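Local coordinates for protein sugar kinase, pfkB family (Thermotoga maritima, PDB 2AJR) that probably phosphorylates a sugar phosphate with ATP as a 1-phosphofructokinase-like member of the pfkB carbohydrate kinase family, at residues 68-79 and 93-104. Sequence-based numbering, arbitrary orientation.
Sequences SVATGFVGGYMG and ITTNFVYVEGET
Val74 sits between two aromatic rings of strand 93-100, and the contact is tightest there. Its CG1 lies over one face of Phe97, 3.8 Å from the ring centroid, while CG2 covers a face of Tyr99 at 3.6 Å from that centroid; both are CH-pi contacts. The rotamer, with CG1 anti to the carbonyl carbon (chi1 -57°), sends one methyl to each ring. The opposite face of Phe97 is taken by Ala70 O, and the ring edge meets Gly72 CA, where strand 68-75 turns a corner. On the other side of the sheet, Phe73, whose ring also meets that of Phe136 on helix 130-144, lies alongside Val98 and crosses Val100.

The backbones run parallel, bonded from Ser68 O with Thr94 N to Val74 O with Val100 N, as expected for the right-handed beta-alpha-beta crossover through helix 76-89 in this Rossmann-like ribokinase fold. Near the corner, Thr71 OG1 donates to Asn96 O at 2.6 Å, a side-chain bond tilted from the carbonyl plane.

Past strand 93-100, Thr104 OG1 accepts from Gly75 N at 2.9 Å, and Thr104 N returns a bond to Gly75 O. Gly79 N reaches that same oxygen from the opposite face of its plane. Glu103 folds back, bent at chi2 (-74°): OE1 takes Met78 N through its syn lone pair at 3.0 Å, and OE2 takes Tyr77 N at 3.1 Å.

Looser are Thr94, exposed at the start of strand 93-100, an edge strand within this chain, and a water bridging Gly76 N and Val100 O. Tyr99 is exposed too, despite Val74 over one face. Tyr77 OH instead bonds Glu84 of the second subunit. The two carboxylate bonds tie Glu103 to the N-terminal end of helix 76-89, whose N-H groups would probably favour its charged form.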
ATOM      1  N   SER A  68      -3.022 -27.580   8.838  1.00 31.44           N
ATOM      2  CA  SER A  68      -1.929 -27.551   7.884  1.00 32.46           C
ATOM      3  C   SER A  68      -0.682 -26.972   8.514  1.00 33.06           C
ATOM      4  O   SER A  68      -0.773 -26.245   9.492  1.00 34.44           O
ATOM      5  CB  SER A  68      -2.310 -26.746   6.621  1.00 34.30           C
ATOM      6  OG  SER A  68      -2.873 -25.462   6.920  1.00 36.55           O
ATOM      7  N   VAL A  69       0.478 -27.314   7.954  1.00 33.72           N
ATOM      8  CA  VAL A  69       1.704 -26.543   8.169  1.00 33.41           C
ATOM      9  C   VAL A  69       1.929 -25.627   6.974  1.00 33.12           C
ATOM     10  O   VAL A  69       1.903 -26.081   5.826  1.00 33.76           O
ATOM     11  CB  VAL A  69       2.937 -27.434   8.319  1.00 35.39           C
ATOM     12  CG1 VAL A  69       4.204 -26.568   8.456  1.00 35.37           C
ATOM     13  CG2 VAL A  69       2.770 -28.350   9.521  1.00 33.50           C
ATOM     14  N   ALA A  70       2.137 -24.340   7.247  1.00 32.24           N
ATOM     15  CA  ALA A  70       2.389 -23.359   6.201  1.00 31.52           C
ATOM     16  C   ALA A  70       3.873 -23.030   6.175  1.00 32.22           C
ATOM     17  O   ALA A  70       4.433 -22.618   7.190  1.00 34.19           O
ATOM     18  CB  ALA A  70       1.580 -22.093   6.444  1.00 29.71           C
ATOM     19  N   THR A  71       4.512 -23.205   5.018  1.00 30.82           N
ATOM     20  CA  THR A  71       5.910 -22.828   4.864  1.00 29.46           C
ATOM     21  C   THR A  71       6.167 -21.890   3.660  1.00 29.29           C
ATOM     22  O   THR A  71       5.272 -21.643   2.852  1.00 26.85           O
ATOM     23  CB  THR A  71       6.810 -24.074   4.770  1.00 28.97           C
ATOM     24  OG1 THR A  71       8.171 -23.671   4.991  1.00 29.83           O
ATOM     25  CG2 THR A  71       6.667 -24.738   3.422  1.00 23.34           C
ATOM     26  N   GLY A  72       7.401 -21.380   3.578  1.00 28.04           N
ATOM     27  CA  GLY A  72       7.768 -20.323   2.642  1.00 29.04           C
ATOM     28  C   GLY A  72       8.836 -19.378   3.192  1.00 29.57           C
ATOM     29  O   GLY A  72       9.590 -19.728   4.100  1.00 30.24           O
ATOM     30  N   PHE A  73       8.906 -18.171   2.637  1.00 29.31           N
ATOM     31  CA  PHE A  73       9.827 -17.160   3.139  1.00 29.22           C
ATOM     32  C   PHE A  73       9.033 -15.975   3.654  1.00 28.41           C
ATOM     33  O   PHE A  73       8.085 -15.566   3.020  1.00 30.32           O
ATOM     34  CB  PHE A  73      10.770 -16.682   2.039  1.00 29.43           C
ATOM     35  CG  PHE A  73      11.584 -17.771   1.416  1.00 30.06           C
ATOM     36  CD1 PHE A  73      12.627 -18.357   2.116  1.00 32.75           C
ATOM     37  CD2 PHE A  73      11.324 -18.199   0.127  1.00 29.19           C
ATOM     38  CE1 PHE A  73      13.386 -19.372   1.548  1.00 28.55           C
ATOM     39  CE2 PHE A  73      12.085 -19.217  -0.445  1.00 34.48           C
ATOM     40  CZ  PHE A  73      13.116 -19.803   0.275  1.00 30.23           C
ATOM     41  N   VAL A  74       9.420 -15.425   4.799  1.00 27.57           N
ATOM     42  CA  VAL A  74       8.850 -14.187   5.278  1.00 27.62           C
ATOM     43  C   VAL A  74       9.993 -13.308   5.700  1.00 27.57           C
ATOM     44  O   VAL A  74      11.086 -13.804   5.993  1.00 27.55           O
ATOM     45  CB  VAL A  74       7.917 -14.409   6.469  1.00 29.46           C
ATOM     46  CG1 VAL A  74       6.807 -15.378   6.088  1.00 32.24           C
ATOM     47  CG2 VAL A  74       8.703 -14.905   7.695  1.00 26.50           C
ATOM     48  N   GLY A  75       9.762 -12.001   5.749  1.00 28.20           N
ATOM     49  CA  GLY A  75      10.821 -11.115   6.227  1.00 29.73           C
ATOM     50  C   GLY A  75      10.376  -9.756   6.681  1.00 29.01           C
ATOM     51  O   GLY A  75       9.296  -9.306   6.337  1.00 30.08           O
ATOM     52  N   GLY A  76      11.236  -9.099   7.450  1.00 30.91           N
ATOM     53  CA  GLY A  76      11.000  -7.731   7.908  1.00 32.50           C
ATOM     54  C   GLY A  76       9.729  -7.475   8.693  1.00 33.77           C
ATOM     55  O   GLY A  76       9.149  -8.380   9.288  1.00 35.71           O
ATOM     56  N   TYR A  77       9.306  -6.216   8.683  1.00 34.90           N
ATOM     57  CA  TYR A  77       8.103  -5.772   9.379  1.00 36.41           C
ATOM     58  C   TYR A  77       6.839  -6.453   8.874  1.00 35.47           C
ATOM     59  O   TYR A  77       5.983  -6.864   9.669  1.00 34.16           O
ATOM     60  CB  TYR A  77       7.915  -4.267   9.204  1.00 38.09           C
ATOM     61  CG  TYR A  77       8.982  -3.406   9.829  1.00 41.49           C
ATOM     62  CD1 TYR A  77       9.188  -3.395  11.220  1.00 40.31           C
ATOM     63  CD2 TYR A  77       9.763  -2.571   9.033  1.00 43.41           C
ATOM     64  CE1 TYR A  77      10.155  -2.574  11.790  1.00 38.01           C
ATOM     65  CE2 TYR A  77      10.730  -1.751   9.586  1.00 46.38           C
ATOM     66  CZ  TYR A  77      10.924  -1.753  10.963  1.00 45.99           C
ATOM     67  OH  TYR A  77      11.899  -0.921  11.475  1.00 48.99           O
HETATM   68  N   MSE A  78       6.712  -6.548   7.556  1.00 34.07           N
HETATM   69  CA  MSE A  78       5.544  -7.157   6.961  1.00 34.92           C
HETATM   70  C   MSE A  78       5.517  -8.635   7.315  1.00 35.13           C
HETATM   71  O   MSE A  78       4.455  -9.216   7.586  1.00 34.78           O
HETATM   72  CB  MSE A  78       5.572  -6.979   5.445  1.00 36.84           C
HETATM   73  CG  MSE A  78       5.567  -5.520   4.977  1.00 43.65           C
HETATM   74 SE   MSE A  78       4.048  -4.485   5.649  1.00 57.10          SE
HETATM   75  CE  MSE A  78       4.815  -3.542   7.150  1.00 38.03           C
ATOM     76  N   GLY A  79       6.691  -9.248   7.340  1.00 33.44           N
ATOM     77  CA  GLY A  79       6.774 -10.641   7.715  1.00 33.62           C
ATOM     78  C   GLY A  79       6.193 -10.875   9.089  1.00 33.46           C
ATOM     79  O   GLY A  79       5.425 -11.811   9.280  1.00 33.23           O
ATOM     80  N   ILE A  93      -3.434 -23.994  11.984  1.00 34.08           N
ATOM     81  CA  ILE A  93      -2.311 -23.674  11.111  1.00 32.56           C
ATOM     82  C   ILE A  93      -1.060 -23.576  11.953  1.00 33.80           C
ATOM     83  O   ILE A  93      -1.044 -22.829  12.916  1.00 35.70           O
ATOM     84  CB  ILE A  93      -2.508 -22.335  10.400  1.00 32.38           C
ATOM     85  CG1 ILE A  93      -3.855 -22.305   9.685  1.00 30.67           C
ATOM     86  CG2 ILE A  93      -1.392 -22.088   9.373  1.00 34.58           C
ATOM     87  CD1 ILE A  93      -4.186 -20.964   9.113  1.00 30.17           C
ATOM     88  N   THR A  94      -0.038 -24.354  11.605  1.00 34.57           N
ATOM     89  CA  THR A  94       1.306 -24.207  12.160  1.00 34.85           C
ATOM     90  C   THR A  94       2.174 -23.543  11.102  1.00 36.15           C
ATOM     91  O   THR A  94       2.125 -23.912   9.932  1.00 37.40           O
ATOM     92  CB  THR A  94       1.954 -25.569  12.519  1.00 35.82           C
ATOM     93  OG1 THR A  94       1.070 -26.323  13.347  1.00 38.42           O
ATOM     94  CG2 THR A  94       3.301 -25.375  13.271  1.00 34.59           C
ATOM     95  N   THR A  95       2.966 -22.558  11.507  1.00 36.35           N
ATOM     96  CA  THR A  95       3.852 -21.881  10.582  1.00 35.20           C
ATOM     97  C   THR A  95       5.247 -22.476  10.698  1.00 34.91           C
ATOM     98  O   THR A  95       5.655 -22.912  11.776  1.00 34.50           O
ATOM     99  CB  THR A  95       3.891 -20.382  10.866  1.00 36.63           C
ATOM    100  OG1 THR A  95       4.523 -20.145  12.125  1.00 31.72           O
ATOM    101  CG2 THR A  95       2.454 -19.799  10.862  1.00 33.70           C
ATOM    102  N   ASN A  96       5.963 -22.511   9.579  1.00 33.50           N
ATOM    103  CA  ASN A  96       7.344 -22.979   9.568  1.00 33.25           C
ATOM    104  C   ASN A  96       8.111 -22.281   8.438  1.00 31.73           C
ATOM    105  O   ASN A  96       8.516 -22.899   7.452  1.00 33.61           O
ATOM    106  CB  ASN A  96       7.363 -24.500   9.411  1.00 34.34           C
ATOM    107  CG  ASN A  96       8.754 -25.080   9.509  1.00 35.52           C
ATOM    108  OD1 ASN A  96       9.615 -24.559  10.224  1.00 43.62           O
ATOM    109  ND2 ASN A  96       8.993 -26.153   8.771  1.00 30.40           N
ATOM    110  N   PHE A  97       8.263 -20.979   8.580  1.00 29.36           N
ATOM    111  CA  PHE A  97       8.778 -20.131   7.523  1.00 29.34           C
ATOM    112  C   PHE A  97      10.253 -19.847   7.734  1.00 29.68           C
ATOM    113  O   PHE A  97      10.668 -19.600   8.847  1.00 30.95           O
ATOM    114  CB  PHE A  97       8.063 -18.778   7.552  1.00 30.24           C
ATOM    115  CG  PHE A  97       6.641 -18.830   7.125  1.00 29.43           C
ATOM    116  CD1 PHE A  97       6.317 -19.086   5.808  1.00 36.53           C
ATOM    117  CD2 PHE A  97       5.625 -18.587   8.020  1.00 30.29           C
ATOM    118  CE1 PHE A  97       4.994 -19.139   5.395  1.00 36.37           C
ATOM    119  CE2 PHE A  97       4.297 -18.627   7.612  1.00 29.70           C
ATOM    120  CZ  PHE A  97       3.987 -18.906   6.293  1.00 32.08           C
ATOM    121  N   VAL A  98      11.036 -19.810   6.668  1.00 29.89           N
ATOM    122  CA  VAL A  98      12.404 -19.333   6.766  1.00 29.87           C
ATOM    123  C   VAL A  98      12.377 -17.810   6.719  1.00 31.39           C
ATOM    124  O   VAL A  98      11.821 -17.218   5.780  1.00 32.63           O
ATOM    125  CB  VAL A  98      13.250 -19.861   5.615  1.00 31.31           C
ATOM    126  CG1 VAL A  98      14.561 -19.090   5.512  1.00 26.44           C
ATOM    127  CG2 VAL A  98      13.472 -21.337   5.800  1.00 31.48           C
ATOM    128  N   TYR A  99      12.980 -17.189   7.728  1.00 31.90           N
ATOM    129  CA  TYR A  99      13.018 -15.744   7.859  1.00 33.24           C
ATOM    130  C   TYR A  99      14.168 -15.179   7.059  1.00 33.83           C
ATOM    131  O   TYR A  99      15.296 -15.607   7.229  1.00 36.31           O
ATOM    132  CB  TYR A  99      13.140 -15.354   9.333  1.00 33.71           C
ATOM    133  CG  TYR A  99      11.821 -15.555  10.031  1.00 37.36           C
ATOM    134  CD1 TYR A  99      11.400 -16.827  10.391  1.00 32.14           C
ATOM    135  CD2 TYR A  99      10.966 -14.484  10.278  1.00 39.62           C
ATOM    136  CE1 TYR A  99      10.182 -17.033  10.985  1.00 37.28           C
ATOM    137  CE2 TYR A  99       9.736 -14.687  10.896  1.00 40.85           C
ATOM    138  CZ  TYR A  99       9.355 -15.970  11.235  1.00 36.09           C
ATOM    139  OH  TYR A  99       8.154 -16.207  11.839  1.00 43.06           O
ATOM    140  N   VAL A 100      13.874 -14.221   6.192  1.00 33.33           N
ATOM    141  CA  VAL A 100      14.862 -13.668   5.286  1.00 33.43           C
ATOM    142  C   VAL A 100      15.054 -12.186   5.583  1.00 34.79           C
ATOM    143  O   VAL A 100      14.256 -11.583   6.286  1.00 35.96           O
ATOM    144  CB  VAL A 100      14.454 -13.893   3.794  1.00 34.16           C
ATOM    145  CG1 VAL A 100      14.365 -15.367   3.479  1.00 33.31           C
ATOM    146  CG2 VAL A 100      13.110 -13.221   3.456  1.00 28.88           C
ATOM    147  N   GLU A 101      16.141 -11.627   5.067  1.00 38.58           N
ATOM    148  CA  GLU A 101      16.436 -10.202   5.172  1.00 40.57           C
ATOM    149  C   GLU A 101      15.595  -9.591   4.072  1.00 41.82           C
ATOM    150  O   GLU A 101      15.596 -10.088   2.955  1.00 46.66           O
ATOM    151  CB  GLU A 101      17.950  -9.973   4.945  1.00 42.38           C
ATOM    152  CG  GLU A 101      18.572  -8.661   5.491  1.00 42.77           C
ATOM    153  CD  GLU A 101      18.536  -8.546   7.020  1.00 58.20           C
ATOM    154  OE1 GLU A 101      19.180  -9.376   7.707  1.00 66.46           O
ATOM    155  OE2 GLU A 101      17.877  -7.609   7.546  1.00 59.31           O
ATOM    156  N   GLY A 102      14.821  -8.561   4.357  1.00 42.56           N
ATOM    157  CA  GLY A 102      13.974  -7.981   3.300  1.00 40.95           C
ATOM    158  C   GLY A 102      12.517  -8.136   3.647  1.00 41.27           C
ATOM    159  O   GLY A 102      12.164  -8.960   4.474  1.00 43.17           O
ATOM    160  N   GLU A 103      11.671  -7.346   3.002  1.00 39.50           N
ATOM    161  CA  GLU A 103      10.266  -7.272   3.368  1.00 38.92           C
ATOM    162  C   GLU A 103       9.371  -8.245   2.606  1.00 36.03           C
ATOM    163  O   GLU A 103       9.447  -8.344   1.382  1.00 37.24           O
ATOM    164  CB  GLU A 103       9.756  -5.850   3.152  1.00 39.30           C
ATOM    165  CG  GLU A 103      10.397  -4.823   4.090  1.00 44.05           C
ATOM    166  CD  GLU A 103       9.891  -4.897   5.538  1.00 41.76           C
ATOM    167  OE1 GLU A 103       8.727  -5.293   5.743  1.00 47.23           O
ATOM    168  OE2 GLU A 103      10.661  -4.543   6.462  1.00 42.62           O
ATOM    169  N   THR A 104       8.522  -8.955   3.341  1.00 31.56           N
ATOM    170  CA  THR A 104       7.418  -9.652   2.730  1.00 31.01           C
ATOM    171  C   THR A 104       6.549  -8.620   2.005  1.00 32.56           C
ATOM    172  O   THR A 104       6.268  -7.554   2.535  1.00 33.76           O
ATOM    173  CB  THR A 104       6.584 -10.389   3.767  1.00 30.65           C
ATOM    174  OG1 THR A 104       7.346 -11.485   4.293  1.00 28.51           O
ATOM    175  CG2 THR A 104       5.280 -10.921   3.129  1.00 30.71           C
TER
HETATM  176  O   HOH W   1      13.517 -10.620   8.492  1.00 38.44           O